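Local coordinates for oxidoreductase, 2OG-Fe oxygenase family protein, putative, expressed (Oryza sativa subsp. japonica, PDB 5XOI) that probably works as an iron- and 2-oxoglutarate-dependent dioxygenase of the AlkB family, represented here by its oxygenase domain, at residues D23-I28 with F158-T163; E87-I92 with L226-H231; N128-T131 with K135-L138. One frame throughout, in Å; residues are numbered along the deposited sequence.

Interaction 1: residues D23-I28 with F158-T163; sequences DDQVDI and FSLGDT
Leu160 reaches from strand 155-161 into the flank of helix 22-37 between Gln25 and Ile28, where the helix lies over the major sheet of the double-stranded beta-helix characteristic of 2-oxoglutarate oxygenases. Helix and strand run nearly at right angles, 84° between their directions, with 9.7 Å between the axes at closest approach. The tight part centres on one methyl: Leu160 CD2 stands 3.8 Å from Gln25 CA, and also 3.9 Å from Ile28 CG2. With CG anti to its carbonyl carbon (chi1 -58°), Leu160 crosses Ile28 at about a right angle, while the side chains of Gln25 and Leu160 run alongside in opposite senses. The amide of Gln25 turns elsewhere, its OE1 hydrogen-bonded to Ser184 OG and its NE2 to Leu20 O, which satisfies the polar end of this buried side chain. Packing is looser toward Phe158, where Ile28 CD1 approaches Phe158 CD2 obliquely at 4.1 Å. The solvent side of the helix carries Asp23, Asp24 and Asp27, the last in a salt bridge with Arg31. Ser159 points away from the helix, its OG bonded to Arg223 of the cosubstrate site, which places the helix on the outer face of the sheet. The shortest approach between the segments is to the backbone, Leu160 CD2 lying 3.6 Å from Gln25 O.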
loop_
_atom_site.group_PDB
_atom_site.type_symbol
_atom_site.label_atom_id
_atom_site.label_comp_id
_atom_site.label_asym_id
_atom_site.label_seq_id
_atom_site.Cartn_x
_atom_site.Cartn_y
_atom_site.Cartn_z
ATOM N N ASP A 23 -3.912 -17.880 -5.182
ATOM C CA ASP A 23 -2.694 -18.444 -4.612
ATOM C C ASP A 23 -1.691 -17.351 -4.272
ATOM O O ASP A 23 -0.864 -17.531 -3.373
ATOM C CB ASP A 23 -2.077 -19.461 -5.579
ATOM C CG ASP A 23 -2.679 -20.860 -5.430
ATOM O OD1 ASP A 23 -3.320 -21.135 -4.393
ATOM O OD2 ASP A 23 -2.504 -21.694 -6.348
ATOM N N ASP A 24 -1.753 -16.219 -4.976
ATOM C CA ASP A 24 -0.856 -15.111 -4.673
ATOM C C ASP A 24 -1.191 -14.475 -3.334
ATOM O O ASP A 24 -0.282 -14.113 -2.583
ATOM C CB ASP A 24 -0.906 -14.066 -5.779
ATOM C CG ASP A 24 -0.310 -14.575 -7.066
ATOM O OD1 ASP A 24 0.531 -15.502 -6.991
ATOM O OD2 ASP A 24 -0.677 -14.058 -8.136
ATOM N N GLN A 25 -2.483 -14.307 -3.029
ATOM C CA GLN A 25 -2.870 -13.790 -1.716
ATOM C C GLN A 25 -2.387 -14.719 -0.613
ATOM O O GLN A 25 -1.833 -14.277 0.402
ATOM C CB GLN A 25 -4.389 -13.616 -1.639
ATOM C CG GLN A 25 -4.946 -12.462 -2.455
ATOM C CD GLN A 25 -6.408 -12.195 -2.153
ATOM O OE1 GLN A 25 -6.786 -11.938 -1.005
ATOM N NE2 GLN A 25 -7.244 -12.256 -3.186
ATOM N N VAL A 26 -2.587 -16.023 -0.792
ATOM C CA VAL A 26 -2.101 -16.966 0.208
ATOM C C VAL A 26 -0.589 -16.873 0.330
ATOM O O VAL A 26 -0.038 -16.849 1.438
ATOM C CB VAL A 26 -2.552 -18.391 -0.139
ATOM C CG1 VAL A 26 -1.986 -19.383 0.874
ATOM C CG2 VAL A 26 -4.063 -18.447 -0.183
ATOM N N ASP A 27 0.102 -16.801 -0.808
ATOM C CA ASP A 27 1.557 -16.744 -0.797
ATOM C C ASP A 27 2.045 -15.467 -0.129
ATOM O O ASP A 27 3.040 -15.487 0.604
ATOM C CB ASP A 27 2.082 -16.841 -2.231
ATOM C CG ASP A 27 3.592 -16.893 -2.306
ATOM O OD1 ASP A 27 4.214 -17.621 -1.507
ATOM O OD2 ASP A 27 4.155 -16.217 -3.191
ATOM N N ILE A 28 1.348 -14.352 -0.369
ATOM C CA ILE A 28 1.759 -13.076 0.211
ATOM C C ILE A 28 1.620 -13.120 1.727
ATOM O O ILE A 28 2.524 -12.702 2.454
ATOM C CB ILE A 28 0.956 -11.913 -0.399
ATOM C CG1 ILE A 28 1.398 -11.651 -1.841
ATOM C CG2 ILE A 28 1.144 -10.647 0.431
ATOM C CD1 ILE A 28 0.366 -10.905 -2.656
ATOM N N PHE A 158 -1.181 -3.083 -1.968
ATOM C CA PHE A 158 -1.925 -4.344 -1.889
ATOM C C PHE A 158 -2.782 -4.354 -0.629
ATOM O O PHE A 158 -2.322 -3.940 0.436
ATOM C CB PHE A 158 -0.997 -5.566 -1.785
ATOM C CG PHE A 158 -0.085 -5.810 -2.964
ATOM C CD1 PHE A 158 -0.148 -5.052 -4.118
ATOM C CD2 PHE A 158 0.833 -6.853 -2.895
ATOM C CE1 PHE A 158 0.701 -5.320 -5.184
ATOM C CE2 PHE A 158 1.678 -7.132 -3.946
ATOM C CZ PHE A 158 1.619 -6.362 -5.098
ATOM N N SER A 159 -3.991 -4.911 -0.730
ATOM C CA SER A 159 -4.878 -5.067 0.420
ATOM C C SER A 159 -5.235 -6.538 0.581
ATOM O O SER A 159 -5.591 -7.198 -0.398
ATOM C CB SER A 159 -6.160 -4.232 0.267
ATOM O OG SER A 159 -5.899 -2.841 0.369
ATOM N N LEU A 160 -5.144 -7.056 1.810
ATOM C CA LEU A 160 -5.492 -8.450 2.069
ATOM C C LEU A 160 -6.158 -8.569 3.431
ATOM O O LEU A 160 -5.766 -7.888 4.381
ATOM C CB LEU A 160 -4.262 -9.375 2.023
ATOM C CG LEU A 160 -3.423 -9.432 0.740
ATOM C CD1 LEU A 160 -2.387 -8.320 0.711
ATOM C CD2 LEU A 160 -2.737 -10.780 0.630
ATOM N N GLY A 161 -7.148 -9.459 3.526
ATOM C CA GLY A 161 -7.828 -9.671 4.795
ATOM C C GLY A 161 -9.094 -8.847 4.923
ATOM O O GLY A 161 -9.863 -8.731 3.966
ATOM N N ASP A 162 -9.336 -8.286 6.104
ATOM C CA ASP A 162 -10.508 -7.440 6.306
ATOM C C ASP A 162 -10.454 -6.184 5.437
ATOM O O ASP A 162 -9.382 -5.650 5.134
ATOM C CB ASP A 162 -10.609 -7.029 7.772
ATOM C CG ASP A 162 -11.006 -8.178 8.675
ATOM O OD1 ASP A 162 -11.728 -9.099 8.209
ATOM O OD2 ASP A 162 -10.603 -8.151 9.861
ATOM N N THR A 163 -11.634 -5.698 5.069
ATOM C CA THR A 163 -11.756 -4.494 4.256
ATOM C C THR A 163 -11.360 -3.256 5.051
ATOM O O THR A 163 -11.686 -3.135 6.239
ATOM C CB THR A 163 -13.196 -4.368 3.772
ATOM O OG1 THR A 163 -13.519 -5.507 2.961
ATOM C CG2 THR A 163 -13.411 -3.061 2.982
#

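Interaction 2: residues E87-I92 with L226-H231; sequences EVFSKI and LTFRQH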
loop_
_atom_site.group_PDB
_atom_site.type_symbol
_atom_site.label_atom_id
_atom_site.label_comp_id
_atom_site.label_asym_id
_atom_site.label_seq_id
_atom_site.Cartn_x
_atom_site.Cartn_y
_atom_site.Cartn_z
ATOM N N GLU A 87 10.872 -11.121 -5.426
ATOM C CA GLU A 87 10.697 -10.765 -6.834
ATOM C C GLU A 87 9.266 -10.985 -7.301
ATOM O O GLU A 87 8.787 -10.276 -8.193
ATOM C CB GLU A 87 11.661 -11.556 -7.715
ATOM C CG GLU A 87 11.970 -10.857 -9.037
ATOM C CD GLU A 87 13.326 -11.243 -9.605
ATOM O OE1 GLU A 87 13.826 -12.331 -9.246
ATOM O OE2 GLU A 87 13.892 -10.460 -10.401
ATOM N N VAL A 88 8.557 -11.949 -6.709
ATOM C CA VAL A 88 7.164 -12.152 -7.096
ATOM C C VAL A 88 6.323 -10.931 -6.738
ATOM O O VAL A 88 5.391 -10.571 -7.468
ATOM C CB VAL A 88 6.610 -13.445 -6.469
ATOM C CG1 VAL A 88 6.559 -13.346 -4.951
ATOM C CG2 VAL A 88 5.226 -13.758 -7.045
ATOM N N PHE A 89 6.650 -10.260 -5.626
ATOM C CA PHE A 89 5.937 -9.035 -5.266
ATOM C C PHE A 89 6.156 -7.961 -6.323
ATOM O O PHE A 89 5.203 -7.315 -6.782
ATOM C CB PHE A 89 6.402 -8.515 -3.895
ATOM C CG PHE A 89 5.969 -9.359 -2.707
ATOM C CD1 PHE A 89 5.345 -10.585 -2.869
ATOM C CD2 PHE A 89 6.198 -8.899 -1.419
ATOM C CE1 PHE A 89 4.966 -11.344 -1.764
ATOM C CE2 PHE A 89 5.825 -9.644 -0.304
ATOM C CZ PHE A 89 5.211 -10.875 -0.478
ATOM N N SER A 90 7.415 -7.765 -6.724
ATOM C CA SER A 90 7.744 -6.773 -7.746
ATOM C C SER A 90 7.053 -7.086 -9.065
ATOM O O SER A 90 6.619 -6.172 -9.771
ATOM C CB SER A 90 9.260 -6.699 -7.954
ATOM O OG SER A 90 9.915 -6.162 -6.818
ATOM N N LYS A 91 6.947 -8.375 -9.410
ATOM C CA LYS A 91 6.257 -8.774 -10.641
ATOM C C LYS A 91 4.795 -8.346 -10.622
ATOM O O LYS A 91 4.277 -7.803 -11.609
ATOM C CB LYS A 91 6.367 -10.286 -10.820
ATOM C CG LYS A 91 5.523 -10.877 -11.951
ATOM C CD LYS A 91 4.621 -12.018 -11.447
ATOM C CE LYS A 91 3.495 -12.349 -12.427
ATOM N NZ LYS A 91 2.725 -13.564 -12.028
ATOM N N ILE A 92 4.107 -8.602 -9.506
ATOM C CA ILE A 92 2.699 -8.241 -9.394
ATOM C C ILE A 92 2.528 -6.730 -9.476
ATOM O O ILE A 92 1.595 -6.237 -10.112
ATOM C CB ILE A 92 2.095 -8.799 -8.092
ATOM C CG1 ILE A 92 2.137 -10.334 -8.093
ATOM C CG2 ILE A 92 0.661 -8.313 -7.930
ATOM C CD1 ILE A 92 1.703 -10.965 -6.772
ATOM N N LEU A 226 0.409 -3.969 1.895
ATOM C CA LEU A 226 1.769 -3.825 1.392
ATOM C C LEU A 226 1.786 -2.603 0.492
ATOM O O LEU A 226 1.070 -2.562 -0.513
ATOM C CB LEU A 226 2.222 -5.083 0.632
ATOM C CG LEU A 226 2.420 -6.340 1.501
ATOM C CD1 LEU A 226 1.084 -7.023 1.813
ATOM C CD2 LEU A 226 3.372 -7.324 0.812
ATOM N N THR A 227 2.605 -1.615 0.838
ATOM C CA THR A 227 2.651 -0.364 0.094
ATOM C C THR A 227 4.029 -0.228 -0.535
ATOM O O THR A 227 5.027 -0.136 0.188
ATOM C CB THR A 227 2.331 0.808 1.024
ATOM O OG1 THR A 227 0.932 0.762 1.347
ATOM C CG2 THR A 227 2.643 2.131 0.345
ATOM N N PHE A 228 4.082 -0.228 -1.875
ATOM C CA PHE A 228 5.337 -0.226 -2.629
ATOM C C PHE A 228 5.631 1.171 -3.164
ATOM O O PHE A 228 4.747 1.816 -3.736
ATOM C CB PHE A 228 5.277 -1.209 -3.804
ATOM C CG PHE A 228 5.065 -2.652 -3.403
ATOM C CD1 PHE A 228 3.790 -3.145 -3.182
ATOM C CD2 PHE A 228 6.150 -3.511 -3.254
ATOM C CE1 PHE A 228 3.593 -4.470 -2.819
ATOM C CE2 PHE A 228 5.961 -4.845 -2.886
ATOM C CZ PHE A 228 4.683 -5.321 -2.666
ATOM N N ARG A 229 6.882 1.628 -3.010
ATOM C CA ARG A 229 7.304 2.913 -3.557
ATOM C C ARG A 229 8.719 2.809 -4.111
ATOM O O ARG A 229 9.460 1.862 -3.833
ATOM C CB ARG A 229 7.242 4.026 -2.495
ATOM N N GLN A 230 9.092 3.804 -4.905
ATOM C CA GLN A 230 10.452 3.936 -5.402
ATOM C C GLN A 230 11.061 5.179 -4.761
ATOM O O GLN A 230 10.532 6.285 -4.913
ATOM C CB GLN A 230 10.480 4.019 -6.931
ATOM C CG GLN A 230 11.904 4.028 -7.497
ATOM C CD GLN A 230 11.968 3.747 -8.991
ATOM O OE1 GLN A 230 10.968 3.406 -9.619
ATOM N NE2 GLN A 230 13.162 3.878 -9.562
ATOM N N HIS A 231 12.150 4.986 -4.021
ATOM C CA HIS A 231 12.853 6.075 -3.335
ATOM C C HIS A 231 13.289 7.177 -4.292
ATOM O O HIS A 231 13.866 6.886 -5.350
ATOM C CB HIS A 231 14.076 5.519 -2.604
ATOM C CG HIS A 231 14.688 6.469 -1.619
ATOM N ND1 HIS A 231 13.975 7.483 -1.016
ATOM C CD2 HIS A 231 15.949 6.560 -1.138
ATOM C CE1 HIS A 231 14.768 8.152 -0.197
ATOM N NE2 HIS A 231 15.973 7.613 -0.254
#
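Phe89, in the first turn of helix 87-106, crosses both Leu226 and Phe228 of strand 223-229 at about a right angle, and these three buried side chains make up the whole contact. Two residues apart on an extended strand, Leu226 and Phe228 project from the same face of the sheet, and both reach the side chain of Phe89. Its base and its ring do different work. The base lies on the outer end of Phe228: Phe89 CB is 3.8 Å from Phe228 CZ and equally close to CE2. The two rings come near one another only along one side, Phe89 CD2 lying 4.1 Å from Phe228 CZ, and they form no stack; each approach is oblique. Farther out, the ring of Phe89 meets one branch of Leu226, whose CD2 sits 3.6 Å from Phe89 CE2 and 3.9 Å from Phe89 CD2. Phe89 holds CG anti to its own carbonyl carbon (chi1 -70°), which sends the ring past Phe228 and on to the leucine methyl. Every one of these touches is apolar, so the grip is a matter of shape. Arg229, known to bind 2-oxoglutarate, follows directly on the strand, though its side chain is modelled only to CB. Around the contact, Phe89 also touches Ile28 and Arg31 of helix 22-37, Leu226 packs on Ile28, Cys32 and Leu160, and Phe228 touches Cys125 of strand 124-131 and meets the ring of Phe158 in strand 155-161, joining two helices to the middle strands of the large sheet.

Interaction 3: residues N128-T131 with K135-L138; sequences NFYT and KLGL
Tyr130 and Lys135 bring the two strands nearest, their CA atoms 7.3 Å apart, and from there the backbones splay until Asn128 CA and Leu138 CA are 15.1 Å apart. The strands belong to different sheets: 124-131 pairs with strand 223-229 through Asn128 to Asn225 and Tyr130 to Arg223, whereas 134-139 belongs to the four-stranded sheet, beside strand 198-205. What bridges the gap is the tyrosine ring, which meets the other strand along one edge. Lys135 N lies near the ring plane, 3.9 Å from Tyr130 CD2, and Leu136 CB lies in that plane, 4.0 Å from Tyr130 CE2. The hydroxyl lies beside the leucine, Tyr130 OH 3.5 Å from Leu136 CD2. Leu136 has CG anti to the backbone N (chi1 177°), a setting that keeps CD2 beside that oxygen. The contacts along the ring edge probably limit how the ring can shift, while Tyr130 OH hydrogen-bonds O2 of a bound succinate. An alanine here would remove the ring, and is likely to leave the succinate oxygen without this bond and open a gap beside Leu136. Asn128 has OD1 bonded to Arg48 NH1, which is likely to steady that cosubstrate-binding arginine, and ND2 to Asn225 OD1. Leu136 touches Arg48 too, and its strand ends at His139, a manganese ligand with Asp141 and His199. Tyr130 and Asn128 are part of the 2-oxoglutarate site, with Arg48, Arg223 and Arg229, near the His-Asp-His metal triad of the double-stranded beta-helix.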
loop_
_atom_site.group_PDB
_atom_site.type_symbol
_atom_site.label_atom_id
_atom_site.label_comp_id
_atom_site.label_asym_id
_atom_site.label_seq_id
_atom_site.Cartn_x
_atom_site.Cartn_y
_atom_site.Cartn_z
ATOM N N ASN A 128 2.079 -3.012 6.534
ATOM C CA ASN A 128 1.282 -2.558 7.674
ATOM C C ASN A 128 0.322 -3.666 8.075
ATOM O O ASN A 128 -0.407 -4.188 7.225
ATOM C CB ASN A 128 0.457 -1.314 7.318
ATOM C CG ASN A 128 1.311 -0.104 7.003
ATOM O OD1 ASN A 128 1.993 0.428 7.884
ATOM N ND2 ASN A 128 1.266 0.356 5.740
ATOM N N PHE A 129 0.271 -3.997 9.361
ATOM C CA PHE A 129 -0.768 -4.896 9.841
ATOM C C PHE A 129 -1.659 -4.165 10.842
ATOM O O PHE A 129 -1.166 -3.616 11.835
ATOM C CB PHE A 129 -0.215 -6.160 10.474
ATOM C CG PHE A 129 -1.309 -7.076 10.928
ATOM C CD1 PHE A 129 -2.131 -7.671 9.993
ATOM C CD2 PHE A 129 -1.575 -7.261 12.274
ATOM C CE1 PHE A 129 -3.167 -8.483 10.384
ATOM C CE2 PHE A 129 -2.617 -8.078 12.668
ATOM C CZ PHE A 129 -3.412 -8.675 11.719
ATOM N N TYR A 130 -2.963 -4.169 10.570
ATOM C CA TYR A 130 -3.989 -3.562 11.406
ATOM C C TYR A 130 -4.806 -4.670 12.045
ATOM O O TYR A 130 -5.298 -5.547 11.334
ATOM C CB TYR A 130 -4.949 -2.699 10.569
ATOM C CG TYR A 130 -4.346 -1.590 9.733
ATOM C CD1 TYR A 130 -3.743 -1.864 8.516
ATOM C CD2 TYR A 130 -4.413 -0.268 10.155
ATOM C CE1 TYR A 130 -3.205 -0.841 7.733
ATOM C CE2 TYR A 130 -3.878 0.763 9.388
ATOM C CZ TYR A 130 -3.283 0.471 8.181
ATOM O OH TYR A 130 -2.770 1.509 7.433
ATOM N N THR A 131 -4.984 -4.633 13.365
ATOM C CA THR A 131 -6.025 -5.467 13.955
ATOM C C THR A 131 -7.378 -4.784 13.738
ATOM O O THR A 131 -7.485 -3.774 13.033
ATOM C CB THR A 131 -5.734 -5.755 15.425
ATOM O OG1 THR A 131 -5.527 -4.529 16.129
ATOM C CG2 THR A 131 -4.479 -6.604 15.540
ATOM N N LYS A 135 -6.377 1.968 12.632
ATOM C CA LYS A 135 -6.593 3.233 11.932
ATOM C C LYS A 135 -5.228 3.812 11.590
ATOM O O LYS A 135 -4.230 3.514 12.253
ATOM C CB LYS A 135 -7.352 4.258 12.787
ATOM C CG LYS A 135 -8.804 3.962 13.079
ATOM C CD LYS A 135 -9.437 5.196 13.706
ATOM C CE LYS A 135 -10.858 4.948 14.171
ATOM N NZ LYS A 135 -11.432 6.233 14.671
ATOM N N LEU A 136 -5.205 4.657 10.563
ATOM C CA LEU A 136 -4.004 5.403 10.173
ATOM C C LEU A 136 -4.481 6.751 9.657
ATOM O O LEU A 136 -5.273 6.791 8.711
ATOM C CB LEU A 136 -3.195 4.665 9.101
ATOM C CG LEU A 136 -1.958 5.385 8.552
ATOM C CD1 LEU A 136 -0.920 5.644 9.667
ATOM C CD2 LEU A 136 -1.321 4.648 7.356
ATOM N N GLY A 137 -4.002 7.842 10.266
ATOM C CA GLY A 137 -4.519 9.166 9.956
ATOM C C GLY A 137 -4.076 9.693 8.600
ATOM O O GLY A 137 -3.172 9.175 7.953
ATOM N N LEU A 138 -4.750 10.760 8.152
ATOM C CA LEU A 138 -4.416 11.363 6.860
ATOM C C LEU A 138 -2.960 11.826 6.816
ATOM O O LEU A 138 -2.470 12.483 7.734
ATOM C CB LEU A 138 -5.342 12.553 6.568
ATOM C CG LEU A 138 -6.813 12.203 6.362
ATOM C CD1 LEU A 138 -7.594 13.471 6.080
ATOM C CD2 LEU A 138 -6.961 11.218 5.197
#

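How the interactions relate
Interactions 1 and 2 adjoin, their centres 14 Å apart, and share one apolar core: helices 22-37 and 87-106 meet through Ile28 CG1 and Phe89 CE1 (3.6 Å), while strands 155-161 and 223-229 are sheet neighbours, Phe158 N reaching Leu226 O at 2.7 Å in a probable hydrogen bond. Interaction 3 lies about 16 and 19 Å away, centre to centre, and joins the same sheet through strand 124-131. Along the chain, the segments of interactions 1 and 2 alternate, and 128-131 and 135-138 fall between their first and second halves. Helices thus back the large sheet on its outer face, and interaction 3 lies at the cosubstrate and metal site.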